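Fibronectin type III domain-containing protein (Simiduia agarivorans, PDB 6P2K) is a family GH74 glycoside hydrolase of beta-propeller fold that probably cleaves xyloglucan-type beta-glucans, this chain being probably the catalytic region of a longer protein. Local coordinates at residues V94-I102 against F131-F142; V179-V187 against P209-S217. One frame throughout, in Å; residues are numbered along the deposited sequence.

Contact 1: V94-I102 against F131-F142; sequences VPETENKSI and FGETAAGPGQVF
Glu133 reaches from the loop before strand 139-144 into the backbone of 94-102. Glu133 OE1 accepts from Ser101 N at 2.9 Å, with an N-H...O angle of 146°. The lone pair used is the syn one, on the side of OE2. The chain is extended beyond CG, which carries the carboxylate up to the backbone. Glu133 OE2 accepts from a water at 2.8 Å, and this water also donates to Ser101 O. The carboxylate is thus tied to both backbone polar groups of Ser101, one directly and one through water. Arg164 forms a salt bridge with Glu133 OE2. Lys100 NZ stays 4.2 Å from Glu133 OE2, too far for a salt bridge, though the opposite charges probably still attract. An alanine in place of Glu133 would probably leave Ser101 N without this acceptor, the water without its anchor and Arg164 without its carboxylate mate. Further along, Thr97 CG2 sits over the centre of one face of the Phe142 ring, 4.2 Å from the centroid. Lys100 CG packs against Phe142 CZ at 4.0 Å, its chain bent at chi2 and chi3. Ser101 OG bonds Gly120 O. A type II turn from Thr97 to Lys100 shapes the backbone that receives Glu133. In this beta-propeller, the linker from blade 60-93 to blade 102-155 thus packs on a loop and a strand of the second blade.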
ATOM      1  N   VAL B  94      36.766  44.222  35.682  1.00 44.70           N
ATOM      2  CA  VAL B  94      37.429  44.600  36.927  1.00 47.89           C
ATOM      3  C   VAL B  94      38.936  44.528  36.710  1.00 50.65           C
ATOM      4  O   VAL B  94      39.459  43.459  36.362  1.00 50.33           O
ATOM      5  CB  VAL B  94      36.978  43.703  38.090  1.00 47.04           C
ATOM      6  CG1 VAL B  94      37.714  44.080  39.372  1.00 47.11           C
ATOM      7  CG2 VAL B  94      35.473  43.811  38.285  1.00 44.60           C
ATOM      8  N   PRO B  95      39.671  45.627  36.904  1.00 48.75           N
ATOM      9  CA  PRO B  95      41.091  45.630  36.517  1.00 50.53           C
ATOM     10  C   PRO B  95      41.960  44.708  37.354  1.00 56.50           C
ATOM     11  O   PRO B  95      42.937  44.158  36.829  1.00 56.10           O
ATOM     12  CB  PRO B  95      41.503  47.100  36.694  1.00 55.23           C
ATOM     13  CG  PRO B  95      40.213  47.866  36.774  1.00 55.06           C
ATOM     14  CD  PRO B  95      39.236  46.935  37.415  1.00 49.75           C
ATOM     15  N   GLU B  96      41.642  44.520  38.636  1.00 52.48           N
ATOM     16  CA  GLU B  96      42.479  43.671  39.475  1.00 58.55           C
ATOM     17  C   GLU B  96      42.382  42.205  39.080  1.00 54.30           C
ATOM     18  O   GLU B  96      43.312  41.434  39.339  1.00 54.33           O
ATOM     19  CB  GLU B  96      42.103  43.848  40.946  1.00 60.74           C
ATOM     20  CG  GLU B  96      42.318  45.256  41.468  1.00 62.82           C
ATOM     21  CD  GLU B  96      41.021  46.022  41.622  1.00 63.55           C
ATOM     22  OE1 GLU B  96      40.841  46.665  42.675  1.00 57.93           O
ATOM     23  OE2 GLU B  96      40.182  45.980  40.695  1.00 61.27           O
ATOM     24  N   THR B  97      41.280  41.804  38.453  1.00 49.66           N
ATOM     25  CA  THR B  97      41.075  40.419  38.058  1.00 52.79           C
ATOM     26  C   THR B  97      41.338  40.180  36.577  1.00 51.82           C
ATOM     27  O   THR B  97      40.973  39.120  36.058  1.00 51.54           O
ATOM     28  CB  THR B  97      39.653  39.975  38.412  1.00 53.97           C
ATOM     29  OG1 THR B  97      38.707  40.662  37.580  1.00 51.99           O
ATOM     30  CG2 THR B  97      39.350  40.276  39.872  1.00 57.41           C
ATOM     31  N   GLU B  98      41.952  41.139  35.885  1.00 51.84           N
ATOM     32  CA  GLU B  98      42.270  40.962  34.474  1.00 54.31           C
ATOM     33  C   GLU B  98      43.160  39.743  34.287  1.00 52.66           C
ATOM     34  O   GLU B  98      44.130  39.553  35.025  1.00 55.61           O
ATOM     35  CB  GLU B  98      42.961  42.209  33.921  1.00 60.15           C
ATOM     36  CG  GLU B  98      42.036  43.406  33.789  1.00 65.27           C
ATOM     37  CD  GLU B  98      42.457  44.370  32.694  1.00 72.49           C
ATOM     38  OE1 GLU B  98      42.357  45.601  32.897  1.00 74.88           O
ATOM     39  OE2 GLU B  98      42.886  43.889  31.626  1.00 73.93           O
ATOM     40  N   ASN B  99      42.822  38.912  33.299  1.00 46.55           N
ATOM     41  CA  ASN B  99      43.553  37.683  32.993  1.00 47.08           C
ATOM     42  C   ASN B  99      43.482  36.670  34.135  1.00 49.06           C
ATOM     43  O   ASN B  99      44.365  35.817  34.265  1.00 48.49           O
ATOM     44  CB  ASN B  99      45.016  37.985  32.634  1.00 54.23           C
ATOM     45  CG  ASN B  99      45.602  36.987  31.651  1.00 55.11           C
ATOM     46  OD1 ASN B  99      45.013  35.940  31.387  1.00 54.31           O
ATOM     47  ND2 ASN B  99      46.770  37.309  31.107  1.00 56.41           N
ATOM     48  N   LYS B 100      42.437  36.739  34.963  1.00 50.02           N
ATOM     49  CA  LYS B 100      42.273  35.865  36.124  1.00 51.63           C
ATOM     50  C   LYS B 100      40.910  35.187  36.047  1.00 45.45           C
ATOM     51  O   LYS B 100      39.889  35.814  36.335  1.00 43.95           O
ATOM     52  CB  LYS B 100      42.397  36.655  37.427  1.00 57.39           C
ATOM     53  CG  LYS B 100      43.766  37.258  37.691  1.00 65.24           C
ATOM     54  CD  LYS B 100      44.841  36.191  37.737  1.00 71.31           C
ATOM     55  CE  LYS B 100      44.670  35.303  38.961  1.00 75.04           C
ATOM     56  NZ  LYS B 100      45.939  34.628  39.352  1.00 78.69           N
ATOM     57  N   SER B 101      40.887  33.907  35.683  1.00 43.99           N
ATOM     58  CA  SER B 101      39.624  33.183  35.568  1.00 44.27           C
ATOM     59  C   SER B 101      38.954  33.040  36.930  1.00 45.43           C
ATOM     60  O   SER B 101      39.558  32.529  37.878  1.00 46.22           O
ATOM     61  CB  SER B 101      39.861  31.804  34.954  1.00 44.49           C
ATOM     62  OG  SER B 101      38.635  31.164  34.657  1.00 41.85           O
ATOM     63  N   ILE B 102      37.697  33.472  37.018  1.00 44.51           N
ATOM     64  CA  ILE B 102      36.941  33.486  38.266  1.00 44.08           C
ATOM     65  C   ILE B 102      35.659  32.690  38.079  1.00 45.06           C
ATOM     66  O   ILE B 102      34.936  32.888  37.094  1.00 43.11           O
ATOM     67  CB  ILE B 102      36.635  34.924  38.718  1.00 42.08           C
ATOM     68  CG1 ILE B 102      37.935  35.654  39.019  1.00 45.72           C
ATOM     69  CG2 ILE B 102      35.741  34.947  39.943  1.00 39.68           C
ATOM     70  CD1 ILE B 102      37.753  37.113  39.111  1.00 48.04           C
ATOM     71  N   PHE B 131      44.511  32.180  27.665  1.00 48.83           N
ATOM     72  CA  PHE B 131      45.122  33.495  27.827  1.00 47.13           C
ATOM     73  C   PHE B 131      46.407  33.444  28.651  1.00 53.48           C
ATOM     74  O   PHE B 131      46.804  34.454  29.241  1.00 54.18           O
ATOM     75  CB  PHE B 131      44.137  34.477  28.462  1.00 45.57           C
ATOM     76  CG  PHE B 131      42.903  34.729  27.641  1.00 43.37           C
ATOM     77  CD1 PHE B 131      42.921  35.641  26.597  1.00 43.68           C
ATOM     78  CD2 PHE B 131      41.717  34.074  27.932  1.00 41.18           C
ATOM     79  CE1 PHE B 131      41.782  35.884  25.849  1.00 41.90           C
ATOM     80  CE2 PHE B 131      40.575  34.311  27.188  1.00 46.35           C
ATOM     81  CZ  PHE B 131      40.608  35.218  26.144  1.00 39.77           C
ATOM     82  N   GLY B 132      47.058  32.283  28.715  1.00 50.85           N
ATOM     83  CA  GLY B 132      48.356  32.156  29.342  1.00 53.68           C
ATOM     84  C   GLY B 132      48.344  31.701  30.787  1.00 55.63           C
ATOM     85  O   GLY B 132      49.421  31.497  31.359  1.00 59.34           O
ATOM     86  N   GLU B 133      47.174  31.544  31.398  1.00 52.61           N
ATOM     87  CA  GLU B 133      47.121  31.071  32.771  1.00 54.97           C
ATOM     88  C   GLU B 133      47.475  29.587  32.841  1.00 56.90           C
ATOM     89  O   GLU B 133      47.458  28.866  31.840  1.00 60.07           O
ATOM     90  CB  GLU B 133      45.733  31.307  33.374  1.00 54.71           C
ATOM     91  CG  GLU B 133      45.498  32.717  33.897  1.00 55.90           C
ATOM     92  CD  GLU B 133      44.228  32.828  34.725  1.00 54.93           C
ATOM     93  OE1 GLU B 133      43.147  33.053  34.138  1.00 52.76           O
ATOM     94  OE2 GLU B 133      44.311  32.694  35.964  1.00 55.90           O
ATOM     95  N   THR B 134      47.808  29.133  34.047  1.00 57.81           N
ATOM     96  CA  THR B 134      48.073  27.726  34.304  1.00 59.27           C
ATOM     97  C   THR B 134      47.207  27.250  35.460  1.00 57.43           C
ATOM     98  O   THR B 134      46.898  28.013  36.381  1.00 55.94           O
ATOM     99  CB  THR B 134      49.558  27.458  34.630  1.00 62.86           C
ATOM    100  OG1 THR B 134      49.881  28.006  35.915  1.00 64.57           O
ATOM    101  CG2 THR B 134      50.465  28.075  33.576  1.00 64.57           C
ATOM    102  N   ALA B 135      46.808  25.978  35.398  1.00 55.99           N
ATOM    103  CA  ALA B 135      46.052  25.391  36.499  1.00 54.76           C
ATOM    104  C   ALA B 135      46.873  25.385  37.780  1.00 57.08           C
ATOM    105  O   ALA B 135      46.366  25.724  38.856  1.00 55.89           O
ATOM    106  CB  ALA B 135      45.606  23.975  36.136  1.00 54.52           C
ATOM    107  N   ALA B 136      48.147  25.014  37.682  1.00 59.91           N
ATOM    108  CA  ALA B 136      49.021  25.031  38.845  1.00 64.31           C
ATOM    109  C   ALA B 136      49.334  26.465  39.254  1.00 67.56           C
ATOM    110  O   ALA B 136      49.535  27.343  38.409  1.00 66.75           O
ATOM    111  CB  ALA B 136      50.314  24.272  38.550  1.00 66.60           C
ATOM    112  N   GLY B 137      49.370  26.701  40.562  1.00 69.01           N
ATOM    113  CA  GLY B 137      49.666  28.011  41.084  1.00 67.98           C
ATOM    114  C   GLY B 137      49.290  28.158  42.543  1.00 67.51           C
ATOM    115  O   GLY B 137      48.791  27.227  43.183  1.00 64.13           O
ATOM    116  N   PRO B 138      49.533  29.341  43.101  1.00 69.33           N
ATOM    117  CA  PRO B 138      49.171  29.578  44.502  1.00 67.09           C
ATOM    118  C   PRO B 138      47.668  29.727  44.666  1.00 68.29           C
ATOM    119  O   PRO B 138      46.998  30.384  43.866  1.00 61.45           O
ATOM    120  CB  PRO B 138      49.899  30.886  44.844  1.00 69.58           C
ATOM    121  CG  PRO B 138      50.857  31.129  43.702  1.00 70.37           C
ATOM    122  CD  PRO B 138      50.240  30.486  42.510  1.00 70.86           C
ATOM    123  N   GLY B 139      47.140  29.101  45.714  1.00 68.16           N
ATOM    124  CA  GLY B 139      45.743  29.273  46.058  1.00 64.82           C
ATOM    125  C   GLY B 139      45.496  30.697  46.510  1.00 66.15           C
ATOM    126  O   GLY B 139      46.118  31.164  47.480  1.00 65.13           O
ATOM    127  N   GLN B 140      44.612  31.409  45.817  1.00 63.39           N
ATOM    128  CA  GLN B 140      44.380  32.814  46.107  1.00 63.97           C
ATOM    129  C   GLN B 140      42.901  33.133  45.963  1.00 61.93           C
ATOM    130  O   GLN B 140      42.130  32.375  45.371  1.00 54.40           O
ATOM    131  CB  GLN B 140      45.216  33.720  45.196  1.00 60.62           C
ATOM    132  CG  GLN B 140      46.669  33.816  45.618  1.00 68.15           C
ATOM    133  CD  GLN B 140      47.446  34.814  44.794  1.00 71.03           C
ATOM    134  OE1 GLN B 140      47.255  34.918  43.583  1.00 70.68           O
ATOM    135  NE2 GLN B 140      48.328  35.564  45.449  1.00 68.42           N
ATOM    136  N   VAL B 141      42.521  34.281  46.515  1.00 64.21           N
ATOM    137  CA  VAL B 141      41.128  34.710  46.590  1.00 62.20           C
ATOM    138  C   VAL B 141      41.097  36.232  46.591  1.00 61.74           C
ATOM    139  O   VAL B 141      41.853  36.875  47.327  1.00 64.73           O
ATOM    140  CB  VAL B 141      40.432  34.139  47.843  1.00 65.41           C
ATOM    141  CG1 VAL B 141      39.303  35.048  48.292  1.00 67.70           C
ATOM    142  CG2 VAL B 141      39.905  32.731  47.572  1.00 62.16           C
ATOM    143  N   PHE B 142      40.233  36.811  45.763  1.00 58.33           N
ATOM    144  CA  PHE B 142      40.049  38.257  45.735  1.00 54.41           C
ATOM    145  C   PHE B 142      38.906  38.642  46.664  1.00 58.15           C
ATOM    146  O   PHE B 142      37.805  38.087  46.571  1.00 54.29           O
ATOM    147  CB  PHE B 142      39.767  38.743  44.314  1.00 52.19           C
ATOM    148  CG  PHE B 142      40.886  38.473  43.352  1.00 59.09           C
ATOM    149  CD1 PHE B 142      41.921  39.381  43.202  1.00 61.62           C
ATOM    150  CD2 PHE B 142      40.903  37.311  42.598  1.00 56.93           C
ATOM    151  CE1 PHE B 142      42.952  39.135  42.317  1.00 61.67           C
ATOM    152  CE2 PHE B 142      41.934  37.059  41.711  1.00 56.84           C
ATOM    153  CZ  PHE B 142      42.958  37.972  41.570  1.00 59.77           C
TER
HETATM  154  O   HOH W   1      42.368  32.386  37.929  1.00 45.56           O

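Contact 2: V179-V187 against P209-S217; sequences VYLGSNKGV and PWNKGIALS
Two neighbouring four-stranded antiparallel sheets of the propeller meet here, face against face. Strand 179-183 is the second strand of one blade and strand 210-216 the first of the next. Their axes approach to 5.3 Å, with 138° between their N-to-C directions, so they run roughly antiparallel. Ile214 is the main apolar wedge. Ile214 CD1 packs on Tyr180 CB at 3.6 Å, and Ile214 CG2 meets Val187 CG2 at 3.5 Å. Ile214 CG1 lies between the backbone N and the carbonyl carbon (chi1 59°), which turns CD1 to the backbone of Leu181 and Gly182. Gly182 suits this place, since a CB there would clash with Asn211 OD1. Asn211 N donates to Ser183 O at 3.0 Å. The same oxygen accepts from Gly186 N, on the opposite face of its carbonyl plane. The Asn211 amide turns back on its own strand. Asn211 OD1 accepts from Gly213 N in an Asx turn, and Asn211 ND2 donates to Gly213 O. Both donors stand above the carbonyl planes they bond to. At the other end Asn184 CB lies over one face of the Trp210 five-membered ring, 4.0 Å from its centroid. The Asn184 amide is tilted 40° to the indole. Lys212 NZ donates to Asn184 OD1 at 2.9 Å, in the carbonyl plane and on a lone pair. Tyr167 OH is hydrogen-bonded to both Lys212 NZ and Asn184 ND2, and Asp163 also takes ND2. Held at oxygen and nitrogen, the Asn184 amide is fixed in rotation. Neutral oxygens of Asn184 and Tyr167 meet the buried lysine ammonium, probably easing its charge.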
ATOM      1  N   VAL B 179      33.542  31.746  56.999  1.00 62.77           N
ATOM      2  CA  VAL B 179      33.359  31.371  55.595  1.00 61.17           C
ATOM      3  C   VAL B 179      34.409  30.328  55.216  1.00 59.30           C
ATOM      4  O   VAL B 179      35.563  30.399  55.649  1.00 61.72           O
ATOM      5  CB  VAL B 179      33.429  32.617  54.678  1.00 58.54           C
ATOM      6  CG1 VAL B 179      34.639  33.486  55.025  1.00 61.89           C
ATOM      7  CG2 VAL B 179      33.438  32.223  53.211  1.00 54.64           C
ATOM      8  N   TYR B 180      33.990  29.350  54.405  1.00 56.36           N
ATOM      9  CA  TYR B 180      34.847  28.294  53.884  1.00 60.67           C
ATOM     10  C   TYR B 180      34.950  28.381  52.366  1.00 57.83           C
ATOM     11  O   TYR B 180      34.061  28.903  51.687  1.00 50.85           O
ATOM     12  CB  TYR B 180      34.323  26.895  54.235  1.00 59.93           C
ATOM     13  CG  TYR B 180      34.106  26.617  55.699  1.00 63.00           C
ATOM     14  CD1 TYR B 180      33.062  27.211  56.392  1.00 62.95           C
ATOM     15  CD2 TYR B 180      34.929  25.731  56.381  1.00 65.64           C
ATOM     16  CE1 TYR B 180      32.856  26.951  57.724  1.00 66.03           C
ATOM     17  CE2 TYR B 180      34.730  25.461  57.717  1.00 69.05           C
ATOM     18  CZ  TYR B 180      33.692  26.074  58.384  1.00 67.99           C
ATOM     19  OH  TYR B 180      33.488  25.809  59.716  1.00 67.42           O
ATOM     20  N   LEU B 181      36.039  27.831  51.835  1.00 57.59           N
ATOM     21  CA  LEU B 181      36.180  27.620  50.403  1.00 51.01           C
ATOM     22  C   LEU B 181      36.562  26.170  50.140  1.00 53.16           C
ATOM     23  O   LEU B 181      37.259  25.536  50.937  1.00 55.25           O
ATOM     24  CB  LEU B 181      37.223  28.564  49.770  1.00 54.19           C
ATOM     25  CG  LEU B 181      38.715  28.417  50.081  1.00 56.65           C
ATOM     26  CD1 LEU B 181      39.417  27.420  49.159  1.00 56.06           C
ATOM     27  CD2 LEU B 181      39.367  29.781  49.978  1.00 56.03           C
ATOM     28  N   GLY B 182      36.091  25.656  49.008  1.00 49.99           N
ATOM     29  CA  GLY B 182      36.412  24.310  48.586  1.00 48.87           C
ATOM     30  C   GLY B 182      37.236  24.311  47.316  1.00 49.19           C
ATOM     31  O   GLY B 182      36.818  24.870  46.301  1.00 48.70           O
ATOM     32  N   SER B 183      38.408  23.688  47.358  1.00 48.71           N
ATOM     33  CA  SER B 183      39.366  23.829  46.273  1.00 51.66           C
ATOM     34  C   SER B 183      40.068  22.502  46.030  1.00 49.59           C
ATOM     35  O   SER B 183      39.955  21.558  46.814  1.00 50.49           O
ATOM     36  CB  SER B 183      40.390  24.929  46.581  1.00 52.19           C
ATOM     37  OG  SER B 183      41.476  24.876  45.676  1.00 52.92           O
ATOM     38  N   ASN B 184      40.794  22.437  44.914  1.00 49.40           N
ATOM     39  CA  ASN B 184      41.740  21.347  44.731  1.00 50.97           C
ATOM     40  C   ASN B 184      42.888  21.435  45.729  1.00 60.41           C
ATOM     41  O   ASN B 184      43.609  20.451  45.921  1.00 63.89           O
ATOM     42  CB  ASN B 184      42.281  21.337  43.298  1.00 52.89           C
ATOM     43  CG  ASN B 184      41.257  20.839  42.289  1.00 53.90           C
ATOM     44  OD1 ASN B 184      40.467  19.936  42.573  1.00 54.90           O
ATOM     45  ND2 ASN B 184      41.266  21.433  41.099  1.00 50.66           N
ATOM     46  N   LYS B 185      43.083  22.596  46.356  1.00 59.64           N
ATOM     47  CA  LYS B 185      44.017  22.688  47.471  1.00 63.71           C
ATOM     48  C   LYS B 185      43.522  21.879  48.661  1.00 65.61           C
ATOM     49  O   LYS B 185      44.314  21.247  49.370  1.00 72.22           O
ATOM     50  CB  LYS B 185      44.207  24.151  47.873  1.00 65.29           C
ATOM     51  CG  LYS B 185      44.695  25.060  46.759  1.00 64.67           C
ATOM     52  CD  LYS B 185      45.999  24.542  46.178  1.00 66.65           C
ATOM     53  CE  LYS B 185      46.652  25.568  45.270  1.00 65.57           C
ATOM     54  NZ  LYS B 185      47.787  26.260  45.927  1.00 68.36           N
ATOM     55  N   GLY B 186      42.218  21.878  48.877  1.00 58.89           N
ATOM     56  CA  GLY B 186      41.581  21.326  50.048  1.00 58.63           C
ATOM     57  C   GLY B 186      40.535  22.300  50.550  1.00 57.55           C
ATOM     58  O   GLY B 186      40.272  23.331  49.928  1.00 59.35           O
ATOM     59  N   VAL B 187      39.926  21.974  51.685  1.00 58.45           N
ATOM     60  CA  VAL B 187      38.929  22.843  52.295  1.00 60.48           C
ATOM     61  C   VAL B 187      39.632  23.774  53.271  1.00 65.47           C
ATOM     62  O   VAL B 187      40.330  23.318  54.183  1.00 71.03           O
ATOM     63  CB  VAL B 187      37.835  22.027  52.996  1.00 57.27           C
ATOM     64  CG1 VAL B 187      36.968  22.937  53.843  1.00 57.63           C
ATOM     65  CG2 VAL B 187      36.995  21.303  51.969  1.00 53.88           C
ATOM     66  N   PRO B 209      42.993  14.147  48.038  1.00 66.10           N
ATOM     67  CA  PRO B 209      43.160  15.453  48.693  1.00 60.40           C
ATOM     68  C   PRO B 209      42.248  16.533  48.140  1.00 62.32           C
ATOM     69  O   PRO B 209      41.952  17.497  48.857  1.00 57.73           O
ATOM     70  CB  PRO B 209      44.636  15.795  48.433  1.00 63.11           C
ATOM     71  CG  PRO B 209      45.227  14.592  47.710  1.00 63.70           C
ATOM     72  CD  PRO B 209      44.084  13.868  47.094  1.00 60.51           C
ATOM     73  N   TRP B 210      41.789  16.406  46.899  1.00 59.12           N
ATOM     74  CA  TRP B 210      41.105  17.501  46.223  1.00 56.29           C
ATOM     75  C   TRP B 210      39.625  17.522  46.579  1.00 49.90           C
ATOM     76  O   TRP B 210      38.924  16.519  46.421  1.00 48.60           O
ATOM     77  CB  TRP B 210      41.276  17.377  44.710  1.00 50.58           C
ATOM     78  CG  TRP B 210      42.684  17.574  44.257  1.00 60.33           C
ATOM     79  CD1 TRP B 210      43.791  17.697  45.045  1.00 61.40           C
ATOM     80  CD2 TRP B 210      43.145  17.663  42.904  1.00 62.62           C
ATOM     81  NE1 TRP B 210      44.910  17.866  44.270  1.00 63.42           N
ATOM     82  CE2 TRP B 210      44.543  17.847  42.950  1.00 64.21           C
ATOM     83  CE3 TRP B 210      42.512  17.608  41.657  1.00 61.32           C
ATOM     84  CZ2 TRP B 210      45.318  17.974  41.801  1.00 65.19           C
ATOM     85  CZ3 TRP B 210      43.284  17.737  40.516  1.00 62.76           C
ATOM     86  CH2 TRP B 210      44.672  17.917  40.596  1.00 63.96           C
ATOM     87  N   ASN B 211      39.154  18.669  47.056  1.00 49.72           N
ATOM     88  CA  ASN B 211      37.733  18.872  47.291  1.00 49.92           C
ATOM     89  C   ASN B 211      37.072  19.416  46.032  1.00 46.83           C
ATOM     90  O   ASN B 211      37.604  20.318  45.377  1.00 44.79           O
ATOM     91  CB  ASN B 211      37.497  19.835  48.453  1.00 50.58           C
ATOM     92  CG  ASN B 211      36.046  20.252  48.568  1.00 51.18           C
ATOM     93  OD1 ASN B 211      35.672  21.360  48.188  1.00 47.87           O
ATOM     94  ND2 ASN B 211      35.215  19.353  49.078  1.00 53.90           N
ATOM     95  N   LYS B 212      35.909  18.861  45.700  1.00 42.33           N
ATOM     96  CA  LYS B 212      35.155  19.258  44.515  1.00 39.69           C
ATOM     97  C   LYS B 212      33.885  20.011  44.895  1.00 46.19           C
ATOM     98  O   LYS B 212      32.815  19.793  44.325  1.00 42.86           O
ATOM     99  CB  LYS B 212      34.821  18.043  43.655  1.00 38.32           C
ATOM    100  CG  LYS B 212      36.046  17.302  43.146  1.00 41.50           C
ATOM    101  CD  LYS B 212      36.929  18.218  42.306  1.00 40.74           C
ATOM    102  CE  LYS B 212      38.137  17.476  41.752  1.00 43.32           C
ATOM    103  NZ  LYS B 212      38.894  18.301  40.770  1.00 41.81           N
ATOM    104  N   GLY B 213      33.992  20.908  45.856  1.00 46.52           N
ATOM    105  CA  GLY B 213      32.860  21.700  46.286  1.00 42.06           C
ATOM    106  C   GLY B 213      32.465  21.394  47.716  1.00 43.74           C
ATOM    107  O   GLY B 213      32.629  20.275  48.208  1.00 41.18           O
ATOM    108  N   ILE B 214      31.943  22.412  48.399  1.00 40.80           N
ATOM    109  CA  ILE B 214      31.498  22.274  49.776  1.00 42.42           C
ATOM    110  C   ILE B 214      30.110  22.876  49.914  1.00 50.37           C
ATOM    111  O   ILE B 214      29.667  23.685  49.096  1.00 49.57           O
ATOM    112  CB  ILE B 214      32.446  22.951  50.783  1.00 50.85           C
ATOM    113  CG1 ILE B 214      32.566  24.437  50.457  1.00 45.29           C
ATOM    114  CG2 ILE B 214      33.799  22.268  50.782  1.00 47.08           C
ATOM    115  CD1 ILE B 214      33.642  25.125  51.220  1.00 49.24           C
ATOM    116  N   ALA B 215      29.433  22.475  50.985  1.00 46.74           N
ATOM    117  CA  ALA B 215      28.149  23.037  51.358  1.00 45.48           C
ATOM    118  C   ALA B 215      28.107  23.183  52.869  1.00 48.77           C
ATOM    119  O   ALA B 215      28.647  22.346  53.597  1.00 50.69           O
ATOM    120  CB  ALA B 215      26.986  22.165  50.872  1.00 43.51           C
ATOM    121  N   LEU B 216      27.471  24.252  53.334  1.00 44.98           N
ATOM    122  CA  LEU B 216      27.385  24.552  54.754  1.00 47.81           C
ATOM    123  C   LEU B 216      25.926  24.742  55.126  1.00 51.31           C
ATOM    124  O   LEU B 216      25.194  25.459  54.436  1.00 50.32           O
ATOM    125  CB  LEU B 216      28.194  25.802  55.096  1.00 50.50           C
ATOM    126  CG  LEU B 216      28.060  26.369  56.507  1.00 54.71           C
ATOM    127  CD1 LEU B 216      28.570  25.368  57.517  1.00 55.39           C
ATOM    128  CD2 LEU B 216      28.832  27.669  56.609  1.00 54.55           C
ATOM    129  N   SER B 217      25.505  24.091  56.206  1.00 50.76           N
ATOM    130  CA  SER B 217      24.141  24.243  56.677  1.00 55.30           C
ATOM    131  C   SER B 217      23.908  25.677  57.153  1.00 56.28           C
ATOM    132  O   SER B 217      24.818  26.312  57.696  1.00 56.54           O
ATOM    133  CB  SER B 217      23.857  23.260  57.809  1.00 63.12           C
ATOM    134  OG  SER B 217      22.597  23.514  58.406  1.00 68.26           O
TER

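Contact 1 closes along the chain before contact 2 opens, and their centres lie 18 Å apart on the same side of the chain's centre. They touch through Lys185 of 179-187. Lys185 NZ is 3.1 Å from Gly137 O, a probable hydrogen bond, and forms a salt bridge with Asp157. Val141 CG2 packs on Leu181 CD2 at 3.8 Å, so the 139-144 blade leans on the 179-183 blade, which in turn meets 210-216. Asp124, a zinc ligand with Gln16, is nearer contact 1: its side chain is about 7 Å from that of Ser101 and about 11 Å from that of Asn184. The side chains of Ser101 and Lys212 lie about 11 Å and 13 Å from a bound zinc ion. Neither contact supplies a zinc ligand.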